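Local coordinates for NBS-LRR class disease resistance protein (Oryza sativa subsp. japonica, PDB 6FU9) that probably serves as an integrated heavy-metal-associated (HMA) domain of an intracellular plant immune receptor, where it binds another protein, presumably a pathogen effector, at residues 4-9 / 48-53; 10-15 / 44-49; 26-31 / 61-66. All coordinates share one frame; numbering follows the deposited sequence.

Contact 1 of 3, residues 4-9 / 48-53; sequences GEMQKI and VVVGDG
Met-6 lies across Val-50 at about a right angle, and its CE comes within 3.3 Å of Val-50 CG1, tighter than usual van der Waals contact. The bend at the thioether explains the approach: chi3 of 69° turns the terminal methyl back over the neighbouring strand after an otherwise straight chain. Lys-8, on the same face as Val-50, is stretched in full, with CG anti to the backbone N (chi1 -177°); its CE passes 3.9 Å from Val-48 CG1, while NZ reaches on to a weak hydrogen bond with the backbone of the other protein chain. Gln-7, Ile-9 and Val-49 take the reverse face. The Gln-7 amide runs beyond the strand, and OE1 accepts a hydrogen bond from the backbone N of Ile-54. Alternating backbone bonds define the antiparallel register: Gln-7 N to Gly-51 O is 2.8 Å, and Ile-9 N to Val-49 O is 2.9 Å. Past the strand ends, Asp-52 divides its carboxylate. OD2 is met from above its plane by Gly-4 N at 3.2 Å, and OD1 takes a bond from a water 2.7 Å away that also donates to Glu-5 O, 2.8 Å from it. The chemistry thus changes along the pair, from regular strand bonding between central strands to an Asp-52 carboxylate that holds the N-terminal tail by one direct bond and one through water, with the Lys-8 and Val-50 face turned to the partner protein.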
ATOM      1  N   GLY A   4      -3.762   7.720  19.231  1.00 28.96           N
ATOM      2  CA  GLY A   4      -2.498   8.014  18.587  1.00 24.11           C
ATOM      3  C   GLY A   4      -2.650   8.347  17.149  1.00 20.42           C
ATOM      4  O   GLY A   4      -3.706   8.072  16.553  1.00 23.34           O
ATOM      5  N   GLU A   5      -1.600   8.856  16.564  1.00 17.56           N
ATOM      6  CA  GLU A   5      -1.554   8.940  15.089  1.00 16.16           C
ATOM      7  C   GLU A   5      -1.777   7.563  14.485  1.00 15.59           C
ATOM      8  O   GLU A   5      -1.167   6.593  14.901  1.00 14.71           O
ATOM      9  CB  GLU A   5      -0.173   9.501  14.708  1.00 16.19           C
ATOM     10  CG  GLU A   5      -0.009   9.835  13.251  1.00 16.98           C
ATOM     11  CD  GLU A   5       1.426  10.246  13.005  1.00 17.99           C
ATOM     12  OE1 GLU A   5       1.685  11.455  12.948  1.00 21.88           O
ATOM     13  OE2 GLU A   5       2.304   9.383  12.954  1.00 17.78           O
ATOM     14  N   MET A   6      -2.661   7.515  13.484  1.00 14.73           N
ATOM     15  CA  MET A   6      -3.059   6.233  12.925  1.00 14.15           C
ATOM     16  C   MET A   6      -1.943   5.585  12.093  1.00 13.92           C
ATOM     17  O   MET A   6      -1.088   6.233  11.560  1.00 15.05           O
ATOM     18  CB  MET A   6      -4.303   6.446  12.087  1.00 17.10           C
ATOM     19  CG  MET A   6      -5.507   6.741  12.990  1.00 19.89           C
ATOM     20  SD  MET A   6      -7.035   7.156  12.198  1.00 28.32           S
ATOM     21  CE  MET A   6      -7.187   5.552  11.618  1.00 26.70           C
ATOM     22  N   GLN A   7      -2.057   4.262  12.038  1.00 15.10           N
ATOM     23  CA  GLN A   7      -1.186   3.392  11.287  1.00 14.73           C
ATOM     24  C   GLN A   7      -1.840   3.001   9.935  1.00 12.71           C
ATOM     25  O   GLN A   7      -3.064   2.903   9.892  1.00 14.08           O
ATOM     26  CB  GLN A   7      -1.083   2.016  12.021  1.00 20.51           C
ATOM     27  CG  GLN A   7      -0.333   1.873  13.328  1.00 19.33           C
ATOM     28  CD  GLN A   7      -0.778   0.571  13.989  1.00 19.15           C
ATOM     29  OE1 GLN A   7      -1.811   0.454  14.543  1.00 17.30           O
ATOM     30  NE2 GLN A   7       0.138  -0.378  14.023  1.00 21.01           N
ATOM     31  N   LYS A   8      -1.016   2.743   8.953  1.00 12.30           N
ATOM     32  CA  LYS A   8      -1.408   2.167   7.659  1.00 12.93           C
ATOM     33  C   LYS A   8      -0.557   1.006   7.374  1.00 13.37           C
ATOM     34  O   LYS A   8       0.707   1.122   7.321  1.00 17.91           O
ATOM     35  CB  LYS A   8      -1.279   3.212   6.564  1.00 15.05           C
ATOM     36  CG  LYS A   8      -1.726   2.722   5.199  1.00 16.60           C
ATOM     37  CD  LYS A   8      -1.676   3.878   4.191  1.00 20.07           C
ATOM     38  CE  LYS A   8      -2.019   3.511   2.813  1.00 22.55           C
ATOM     39  NZ  LYS A   8      -1.910   4.765   2.046  1.00 22.18           N
ATOM     40  N   ILE A   9      -1.141  -0.199   7.229  1.00 12.49           N
ATOM     41  CA  ILE A   9      -0.441  -1.415   6.983  1.00 12.51           C
ATOM     42  C   ILE A   9      -1.000  -2.016   5.696  1.00 12.72           C
ATOM     43  O   ILE A   9      -2.222  -2.158   5.566  1.00 14.74           O
ATOM     44  CB  ILE A   9      -0.635  -2.442   8.086  1.00 14.64           C
ATOM     45  CG1 ILE A   9      -0.233  -1.873   9.466  1.00 16.46           C
ATOM     46  CG2 ILE A   9       0.146  -3.691   7.778  1.00 18.43           C
ATOM     47  CD1 ILE A   9      -0.724  -2.652  10.629  1.00 27.56           C
ATOM     48  N   VAL A  48      -5.329  -3.187   2.364  1.00 13.63           N
ATOM     49  CA  VAL A  48      -4.917  -1.929   2.978  1.00 13.25           C
ATOM     50  C   VAL A  48      -5.705  -1.756   4.263  1.00 13.00           C
ATOM     51  O   VAL A  48      -6.937  -1.683   4.245  1.00 14.69           O
ATOM     52  CB  VAL A  48      -5.098  -0.727   2.023  1.00 14.46           C
ATOM     53  CG1 VAL A  48      -4.600   0.539   2.756  1.00 16.99           C
ATOM     54  CG2 VAL A  48      -4.439  -0.913   0.700  1.00 16.52           C
ATOM     55  N   VAL A  49      -4.976  -1.645   5.381  1.00 12.73           N
ATOM     56  CA  VAL A  49      -5.514  -1.607   6.714  1.00 12.14           C
ATOM     57  C   VAL A  49      -5.180  -0.315   7.411  1.00 12.76           C
ATOM     58  O   VAL A  49      -3.994   0.064   7.423  1.00 13.92           O
ATOM     59  CB  VAL A  49      -5.027  -2.794   7.530  1.00 13.12           C
ATOM     60  CG1 VAL A  49      -5.761  -2.878   8.846  1.00 14.43           C
ATOM     61  CG2 VAL A  49      -5.093  -4.101   6.733  1.00 14.11           C
ATOM     62  N   VAL A  50      -6.133   0.369   7.973  1.00 12.28           N
ATOM     63  CA  VAL A  50      -5.906   1.607   8.726  1.00 12.04           C
ATOM     64  C   VAL A  50      -6.468   1.454  10.088  1.00 12.16           C
ATOM     65  O   VAL A  50      -7.556   0.949  10.302  1.00 13.21           O
ATOM     66  CB  VAL A  50      -6.546   2.803   7.988  1.00 17.91           C
ATOM     67  CG1 VAL A  50      -6.573   4.045   8.784  1.00 20.08           C
ATOM     68  CG2 VAL A  50      -5.813   3.024   6.637  1.00 20.26           C
ATOM     69  N   GLY A  51      -5.752   1.960  11.099  1.00 13.21           N
ATOM     70  CA  GLY A  51      -6.270   1.929  12.445  1.00 14.01           C
ATOM     71  C   GLY A  51      -5.291   2.443  13.481  1.00 13.23           C
ATOM     72  O   GLY A  51      -4.424   3.253  13.159  1.00 15.25           O
ATOM     73  N   ASP A  52      -5.496   2.040  14.721  1.00 13.74           N
ATOM     74  CA  ASP A  52      -4.721   2.560  15.836  1.00 14.73           C
ATOM     75  C   ASP A  52      -4.506   1.450  16.842  1.00 13.99           C
ATOM     76  O   ASP A  52      -5.421   0.925  17.400  1.00 18.24           O
ATOM     77  CB  ASP A  52      -5.441   3.792  16.437  1.00 19.91           C
ATOM     78  CG  ASP A  52      -4.732   4.382  17.682  1.00 23.24           C
ATOM     79  OD1 ASP A  52      -3.494   4.245  17.823  1.00 26.13           O
ATOM     80  OD2 ASP A  52      -5.432   5.054  18.474  1.00 31.09           O
ATOM     81  N   GLY A  53      -3.250   1.079  17.058  1.00 15.11           N
ATOM     82  CA  GLY A  53      -2.973  -0.004  17.994  1.00 16.12           C
ATOM     83  C   GLY A  53      -3.258  -1.411  17.455  1.00 14.99           C
ATOM     84  O   GLY A  53      -3.661  -2.272  18.202  1.00 17.02           O
TER
HETATM   85  O   HOH W   1      -1.695   3.959  15.845  1.00 20.99           O

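Contact 2 of 3, residues 10-15 / 44-49; sequences VFKIPM and RDQVVV
The ring of Phe-11 has Val-49 CG2 at its edge, near the ring plane and 4.2 Å from CE2. Phe-72 of the adjoining strand meets it with planes at about 45°, and Leu-59, Val-60 and Leu-63 of helix 56-66 pack against it as well. A second flat group, the Asp-45 carboxylate, receives Lys-12 NZ on the syn side of OD1, 17° out of its plane and at 2.7 Å, a hydrogen-bonded salt bridge. The lysine folds to reach it: successive bends at chi2 and chi3 bring CD over Gln-46 CG, 3.9 Å away, before the chain straightens to NZ. The amide of Gln-46 looks outward, with NE2 bonded to an acidic side chain and to backbone of the other protein chain. On the face with Phe-11, Val-47 CG2 touches both Ile-13 CD1 and Met-15 CE, each 3.8 Å away. Backbone bonds hold the antiparallel register, Phe-11 N to Val-47 O at 2.9 Å with an N-H...O angle of 171°; a further hydrogen bond runs from Ile-13 N to Asp-45 O, also 2.9 Å. Opposite Ala-40 of strand 34-40 stand both Asp-45 and Gln-46, a classic beta bulge. The helix-facing side is therefore hydrocarbon, whereas the other mixes valines with Gln-46 and the Lys-12 and Asp-45 pair; a second acid, on the partner protein, also engages the lysine, so Asp-45 probably helps to position its charge for binding.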
ATOM      1  N   VAL A  10      -0.140  -2.337   4.753  1.00 12.40           N
ATOM      2  CA  VAL A  10      -0.584  -2.961   3.488  1.00 13.09           C
ATOM      3  C   VAL A  10       0.009  -4.335   3.395  1.00 12.32           C
ATOM      4  O   VAL A  10       1.262  -4.487   3.546  1.00 13.73           O
ATOM      5  CB  VAL A  10      -0.204  -2.128   2.274  1.00 13.95           C
ATOM      6  CG1 VAL A  10      -0.832  -2.747   0.981  1.00 15.48           C
ATOM      7  CG2 VAL A  10      -0.629  -0.681   2.398  1.00 15.93           C
ATOM      8  N   PHE A  11      -0.845  -5.325   3.129  1.00 13.10           N
ATOM      9  CA  PHE A  11      -0.431  -6.688   2.863  1.00 14.09           C
ATOM     10  C   PHE A  11      -0.630  -6.999   1.375  1.00 14.20           C
ATOM     11  O   PHE A  11      -1.546  -6.441   0.751  1.00 16.60           O
ATOM     12  CB  PHE A  11      -1.213  -7.699   3.677  1.00 14.07           C
ATOM     13  CG  PHE A  11      -1.094  -7.549   5.164  1.00 13.92           C
ATOM     14  CD1 PHE A  11       0.025  -8.033   5.822  1.00 15.22           C
ATOM     15  CD2 PHE A  11      -2.065  -6.944   5.919  1.00 15.62           C
ATOM     16  CE1 PHE A  11       0.162  -7.923   7.202  1.00 16.43           C
ATOM     17  CE2 PHE A  11      -1.944  -6.817   7.287  1.00 16.62           C
ATOM     18  CZ  PHE A  11      -0.827  -7.321   7.923  1.00 16.13           C
ATOM     19  N   LYS A  12       0.211  -7.869   0.849  1.00 14.60           N
ATOM     20  CA  LYS A  12      -0.027  -8.530  -0.446  1.00 15.58           C
ATOM     21  C   LYS A  12      -0.408  -9.946  -0.132  1.00 15.78           C
ATOM     22  O   LYS A  12       0.317 -10.685   0.546  1.00 17.70           O
ATOM     23  CB  LYS A  12       1.208  -8.399  -1.322  1.00 18.85           C
ATOM     24  CG  LYS A  12       1.369  -7.011  -1.970  1.00 22.84           C
ATOM     25  CD  LYS A  12       0.533  -6.707  -3.244  1.00 25.89           C
ATOM     26  CE  LYS A  12       1.204  -7.260  -4.475  1.00 23.87           C
ATOM     27  NZ  LYS A  12       0.395  -7.106  -5.692  1.00 25.84           N
ATOM     28  N   ILE A  13      -1.600 -10.370  -0.627  1.00 16.07           N
ATOM     29  CA  ILE A  13      -2.107 -11.744  -0.369  1.00 17.68           C
ATOM     30  C   ILE A  13      -2.644 -12.198  -1.674  1.00 20.18           C
ATOM     31  O   ILE A  13      -3.694 -11.707  -2.109  1.00 24.38           O
ATOM     32  CB  ILE A  13      -3.192 -11.797   0.716  1.00 20.56           C
ATOM     33  CG1 ILE A  13      -2.883 -10.886   1.911  1.00 21.62           C
ATOM     34  CG2 ILE A  13      -3.402 -13.226   1.148  1.00 23.06           C
ATOM     35  CD1 ILE A  13      -3.885 -10.950   3.048  1.00 24.90           C
ATOM     36  N   PRO A  14      -1.939 -13.104  -2.344  1.00 24.41           N
ATOM     37  CA  PRO A  14      -2.585 -13.754  -3.493  1.00 31.16           C
ATOM     38  C   PRO A  14      -4.005 -14.238  -3.081  1.00 31.94           C
ATOM     39  O   PRO A  14      -4.160 -14.896  -2.069  1.00 42.20           O
ATOM     40  CB  PRO A  14      -1.657 -14.923  -3.789  1.00 32.01           C
ATOM     41  CG  PRO A  14      -0.330 -14.385  -3.394  1.00 33.30           C
ATOM     42  CD  PRO A  14      -0.577 -13.598  -2.136  1.00 31.06           C
ATOM     43  N   MET A  15      -5.023 -13.831  -3.825  1.00 33.73           N
ATOM     44  CA  MET A  15      -6.417 -14.223  -3.456  1.00 34.28           C
ATOM     45  C   MET A  15      -7.185 -14.816  -4.597  1.00 45.06           C
ATOM     46  O   MET A  15      -7.397 -14.125  -5.557  1.00 47.97           O
ATOM     47  CB  MET A  15      -7.120 -13.010  -2.762  1.00 31.45           C
ATOM     48  CG  MET A  15      -6.769 -12.885  -1.277  1.00 28.63           C
ATOM     49  SD  MET A  15      -7.416 -11.496  -0.313  1.00 28.28           S
ATOM     50  CE  MET A  15      -6.681 -10.147  -1.260  1.00 24.15           C
ATOM     51  N   ARG A  44      -5.883  -6.738  -7.352  1.00 16.59           N
ATOM     52  CA  ARG A  44      -6.941  -6.923  -6.329  1.00 17.93           C
ATOM     53  C   ARG A  44      -6.440  -7.853  -5.247  1.00 17.44           C
ATOM     54  O   ARG A  44      -7.121  -8.653  -4.688  1.00 18.51           O
ATOM     55  CB  ARG A  44      -8.354  -7.267  -6.884  1.00 19.32           C
ATOM     56  CG  ARG A  44      -9.041  -6.067  -7.506  1.00 22.80           C
ATOM     57  CD  ARG A  44      -8.408  -5.503  -8.720  1.00 22.96           C
ATOM     58  NE  ARG A  44      -9.297  -4.533  -9.363  1.00 25.19           N
ATOM     59  CZ  ARG A  44      -8.931  -3.666 -10.303  1.00 23.52           C
ATOM     60  NH1 ARG A  44      -9.818  -2.839 -10.843  1.00 22.75           N
ATOM     61  NH2 ARG A  44      -7.660  -3.616 -10.717  1.00 22.05           N
ATOM     62  N   ASP A  45      -5.139  -7.683  -4.946  1.00 16.30           N
ATOM     63  CA  ASP A  45      -4.537  -8.502  -3.910  1.00 17.81           C
ATOM     64  C   ASP A  45      -3.761  -7.680  -2.844  1.00 16.03           C
ATOM     65  O   ASP A  45      -2.993  -8.252  -2.051  1.00 18.26           O
ATOM     66  CB  ASP A  45      -3.677  -9.594  -4.481  1.00 21.76           C
ATOM     67  CG  ASP A  45      -2.473  -9.136  -5.176  1.00 22.70           C
ATOM     68  OD1 ASP A  45      -2.176  -7.931  -5.211  1.00 21.41           O
ATOM     69  OD2 ASP A  45      -1.755 -10.028  -5.713  1.00 30.39           O
ATOM     70  N   GLN A  46      -3.964  -6.372  -2.833  1.00 15.82           N
ATOM     71  CA  GLN A  46      -3.424  -5.498  -1.743  1.00 18.16           C
ATOM     72  C   GLN A  46      -4.513  -5.366  -0.710  1.00 20.06           C
ATOM     73  O   GLN A  46      -5.632  -4.966  -1.053  1.00 29.79           O
ATOM     74  CB  GLN A  46      -3.176  -4.101  -2.208  1.00 24.51           C
ATOM     75  CG  GLN A  46      -1.861  -3.690  -2.630  1.00 25.90           C
ATOM     76  CD  GLN A  46      -1.815  -2.216  -3.094  1.00 20.95           C
ATOM     77  OE1 GLN A  46      -2.199  -1.250  -2.415  1.00 30.83           O
ATOM     78  NE2 GLN A  46      -1.221  -2.035  -4.202  1.00 18.55           N
ATOM     79  N   VAL A  47      -4.238  -5.670   0.553  1.00 17.69           N
ATOM     80  CA  VAL A  47      -5.183  -5.478   1.634  1.00 16.27           C
ATOM     81  C   VAL A  47      -4.665  -4.309   2.443  1.00 13.92           C
ATOM     82  O   VAL A  47      -3.573  -4.432   3.033  1.00 14.47           O
ATOM     83  CB  VAL A  47      -5.284  -6.717   2.490  1.00 18.11           C
ATOM     84  CG1 VAL A  47      -6.227  -6.517   3.659  1.00 17.92           C
ATOM     85  CG2 VAL A  47      -5.721  -7.920   1.603  1.00 20.98           C
ATOM     86  N   VAL A  48      -5.329  -3.187   2.364  1.00 13.63           N
ATOM     87  CA  VAL A  48      -4.917  -1.929   2.978  1.00 13.25           C
ATOM     88  C   VAL A  48      -5.705  -1.756   4.263  1.00 13.00           C
ATOM     89  O   VAL A  48      -6.937  -1.683   4.245  1.00 14.69           O
ATOM     90  CB  VAL A  48      -5.098  -0.727   2.023  1.00 14.46           C
ATOM     91  CG1 VAL A  48      -4.600   0.539   2.756  1.00 16.99           C
ATOM     92  CG2 VAL A  48      -4.439  -0.913   0.700  1.00 16.52           C
ATOM     93  N   VAL A  49      -4.976  -1.645   5.381  1.00 12.73           N
ATOM     94  CA  VAL A  49      -5.514  -1.607   6.714  1.00 12.14           C
ATOM     95  C   VAL A  49      -5.180  -0.315   7.411  1.00 12.76           C
ATOM     96  O   VAL A  49      -3.994   0.064   7.423  1.00 13.92           O
ATOM     97  CB  VAL A  49      -5.027  -2.794   7.530  1.00 13.12           C
ATOM     98  CG1 VAL A  49      -5.761  -2.878   8.846  1.00 14.43           C
ATOM     99  CG2 VAL A  49      -5.093  -4.101   6.733  1.00 14.11           C
TER

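Contact 3 of 3, residues 26-31 / 61-66; sequences SLVAST and SALRKK
Helices 18-29 and 56-66 approach most closely in these segments at Leu-27 and Leu-63, whose CA atoms are 7.6 Å apart, a spacing that leaves the contact to side chains. These are the two helices of the ferredoxin-like beta-alpha-beta-beta-alpha-beta fold, as in HMA domains, packed together on one side of the four-stranded antiparallel sheet. The CB of Leu-27 is directed toward helix 56-66, and its two methyls divide between neighbours. CD2 reaches Leu-63 CD2 at 4.0 Å and Ala-62 CB at 4.1 Å. CD1 goes the other way, to the aliphatic part of Lys-66, and stands 3.4 Å from its CD, a tight carbon pair. Lys-66 runs extended as far as CE, and the bend falls at its last torsion, chi4 -71°, past the carbons that touch the leucine. Deeper in, Val-28 CG2 meets Leu-63 CD2 at 4.1 Å, so this one methyl of Leu-63 serves both Leu-27 and Val-28. Leu-63 also touches Ile-13 and Val-28 touches Val-34 and Val-37, which links the helix pair to the layer below. At the end of helix 18-29 the chain is tied back by a side-chain bond, Thr-31 OG1 donating to Leu-27 O at 2.9 Å.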
ATOM      1  N   SER A  26     -13.284  -9.654   6.472  1.00 20.26           N
ATOM      2  CA  SER A  26     -13.961  -9.947   7.706  0.50 20.12           C
ATOM      3  C   SER A  26     -12.974 -10.164   8.873  1.00 18.31           C
ATOM      4  O   SER A  26     -13.181  -9.669   9.982  1.00 19.31           O
ATOM      5  CB  SER A  26     -14.842 -11.173   7.510  0.50 24.59           C
ATOM      6  OG  SER A  26     -15.595 -11.347   8.664  0.50 27.07           O
ATOM      7  N   LEU A  27     -11.948 -10.941   8.611  1.00 16.51           N
ATOM      8  CA  LEU A  27     -10.911 -11.198   9.621  1.00 17.00           C
ATOM      9  C   LEU A  27     -10.233  -9.903  10.047  1.00 15.59           C
ATOM     10  O   LEU A  27     -10.107  -9.637  11.242  1.00 16.33           O
ATOM     11  CB  LEU A  27      -9.893 -12.184   9.078  1.00 18.24           C
ATOM     12  CG  LEU A  27      -8.787 -12.666  10.000  1.00 18.83           C
ATOM     13  CD1 LEU A  27      -8.246 -13.961   9.364  1.00 22.94           C
ATOM     14  CD2 LEU A  27      -7.698 -11.682  10.129  1.00 22.40           C
ATOM     15  N   VAL A  28      -9.870  -9.085   9.095  1.00 15.13           N
ATOM     16  CA  VAL A  28      -9.220  -7.830   9.431  1.00 14.59           C
ATOM     17  C   VAL A  28     -10.135  -6.921  10.170  1.00 15.79           C
ATOM     18  O   VAL A  28      -9.744  -6.310  11.202  1.00 16.19           O
ATOM     19  CB  VAL A  28      -8.632  -7.176   8.162  1.00 15.25           C
ATOM     20  CG1 VAL A  28      -8.010  -5.820   8.499  1.00 15.22           C
ATOM     21  CG2 VAL A  28      -7.601  -8.026   7.511  1.00 16.87           C
ATOM     22  N   ALA A  29     -11.374  -6.773   9.741  1.00 16.53           N
ATOM     23  CA  ALA A  29     -12.315  -5.906  10.413  1.00 17.91           C
ATOM     24  C   ALA A  29     -12.616  -6.326  11.860  1.00 18.17           C
ATOM     25  O   ALA A  29     -13.014  -5.495  12.666  1.00 20.39           O
ATOM     26  CB  ALA A  29     -13.574  -5.760   9.572  1.00 20.82           C
ATOM     27  N   SER A  30     -12.448  -7.597  12.137  1.00 17.73           N
ATOM     28  CA  SER A  30     -12.663  -8.071  13.502  0.50 18.60           C
ATOM     29  C   SER A  30     -11.440  -7.971  14.410  1.00 16.36           C
ATOM     30  O   SER A  30     -11.519  -8.330  15.556  1.00 19.38           O
ATOM     31  CB  SER A  30     -13.223  -9.496  13.552  0.50 21.11           C
ATOM     32  OG  SER A  30     -14.649  -9.426  13.595  0.50 29.40           O
ATOM     33  N   THR A  31     -10.333  -7.428  13.892  1.00 15.59           N
ATOM     34  CA  THR A  31      -9.090  -7.320  14.630  1.00 15.24           C
ATOM     35  C   THR A  31      -9.082  -6.031  15.442  1.00 14.96           C
ATOM     36  O   THR A  31      -9.372  -4.971  14.944  1.00 14.63           O
ATOM     37  CB  THR A  31      -7.932  -7.390  13.638  1.00 15.24           C
ATOM     38  OG1 THR A  31      -7.956  -8.650  12.949  1.00 16.29           O
ATOM     39  CG2 THR A  31      -6.608  -7.271  14.315  1.00 16.48           C
ATOM     40  N   SER A  61      -0.150 -13.460  11.128  1.00 17.41           N
ATOM     41  CA  SER A  61      -0.264 -14.859  11.448  1.00 19.15           C
ATOM     42  C   SER A  61      -1.669 -15.386  11.170  1.00 17.92           C
ATOM     43  O   SER A  61      -1.861 -16.478  10.563  1.00 18.81           O
ATOM     44  CB  SER A  61       0.173 -15.076  12.929  1.00 23.19           C
ATOM     45  OG  SER A  61      -0.073 -16.381  13.307  1.00 27.22           O
ATOM     46  N   ALA A  62      -2.668 -14.622  11.597  1.00 16.97           N
ATOM     47  CA  ALA A  62      -4.050 -15.035  11.409  1.00 16.61           C
ATOM     48  C   ALA A  62      -4.368 -15.093   9.915  1.00 16.02           C
ATOM     49  O   ALA A  62      -5.006 -16.056   9.448  1.00 17.58           O
ATOM     50  CB  ALA A  62      -4.991 -14.077  12.135  1.00 17.36           C
ATOM     51  N   LEU A  63      -3.898 -14.111   9.159  1.00 15.38           N
ATOM     52  CA  LEU A  63      -4.132 -14.124   7.694  1.00 14.71           C
ATOM     53  C   LEU A  63      -3.498 -15.309   7.048  1.00 15.96           C
ATOM     54  O   LEU A  63      -4.118 -15.951   6.131  1.00 17.07           O
ATOM     55  CB  LEU A  63      -3.614 -12.807   7.070  1.00 15.01           C
ATOM     56  CG  LEU A  63      -4.452 -11.585   7.373  1.00 15.13           C
ATOM     57  CD1 LEU A  63      -3.697 -10.309   7.062  1.00 16.52           C
ATOM     58  CD2 LEU A  63      -5.765 -11.585   6.646  1.00 17.01           C
ATOM     59  N   ARG A  64      -2.307 -15.704   7.470  1.00 16.24           N
ATOM     60  CA  ARG A  64      -1.628 -16.852   6.906  1.00 16.56           C
ATOM     61  C   ARG A  64      -2.376 -18.142   7.211  1.00 18.41           C
ATOM     62  O   ARG A  64      -2.343 -19.053   6.387  1.00 20.62           O
ATOM     63  CB  ARG A  64      -0.184 -16.861   7.454  1.00 17.59           C
ATOM     64  CG  ARG A  64       0.664 -15.823   6.771  1.00 17.40           C
ATOM     65  CD  ARG A  64       2.018 -15.678   7.408  1.00 20.13           C
ATOM     66  NE  ARG A  64       2.784 -14.657   6.689  1.00 19.74           N
ATOM     67  CZ  ARG A  64       3.868 -14.022   7.172  1.00 22.33           C
ATOM     68  NH1 ARG A  64       4.244 -14.182   8.443  1.00 27.35           N
ATOM     69  NH2 ARG A  64       4.501 -13.151   6.422  1.00 22.29           N
ATOM     70  N   LYS A  65      -3.016 -18.247   8.371  1.00 17.10           N
ATOM     71  CA  LYS A  65      -3.750 -19.469   8.739  1.00 19.12           C
ATOM     72  C   LYS A  65      -5.078 -19.581   8.032  1.00 21.47           C
ATOM     73  O   LYS A  65      -5.489 -20.691   7.693  1.00 21.79           O
ATOM     74  CB  LYS A  65      -3.966 -19.530  10.270  1.00 21.65           C
ATOM     75  CG  LYS A  65      -2.667 -19.806  11.026  1.00 23.73           C
ATOM     76  CD  LYS A  65      -2.831 -20.041  12.535  1.00 31.15           C
ATOM     77  CE  LYS A  65      -3.267 -18.818  13.253  1.00 29.01           C
ATOM     78  NZ  LYS A  65      -3.199 -19.104  14.715  1.00 22.54           N
ATOM     79  N   LYS A  66      -5.727 -18.442   7.757  1.00 19.76           N
ATOM     80  CA  LYS A  66      -7.111 -18.460   7.330  1.00 21.13           C
ATOM     81  C   LYS A  66      -7.336 -17.999   5.915  1.00 21.02           C
ATOM     82  O   LYS A  66      -8.380 -18.347   5.315  1.00 23.96           O
ATOM     83  CB  LYS A  66      -7.933 -17.613   8.310  1.00 26.69           C
ATOM     84  CG  LYS A  66      -7.900 -18.128   9.741  1.00 32.57           C
ATOM     85  CD  LYS A  66      -8.501 -17.120  10.706  1.00 42.30           C
ATOM     86  CE  LYS A  66      -8.767 -17.734  12.066  1.00 56.02           C
ATOM     87  NZ  LYS A  66      -9.912 -18.686  12.002  1.00 61.21           N
TER

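How the contacts relate
From the N terminus, strand 7-12 supplies the first segments of contacts 1 and 2, and both loops close when strand 46-51 returns beside it. Contact 2 starts later and bridges the shorter separation, and both end on the same stretch of strand 46-51, where they share Val-48 and Val-49; their centres are 15 Å apart, on opposite sides of the chain's centre. Contact 3 crosses both: its first helix segment, 26-31, falls inside those loops and its second, 61-66, after they have closed. Side chains join the layers. Val-49 CG1 packs 3.7 Å from Val-28 CG1, and Phe-11 CD2 is 3.9 Å from Leu-63 CD1, so the central strand pair and the two helices share one hydrophobic interior.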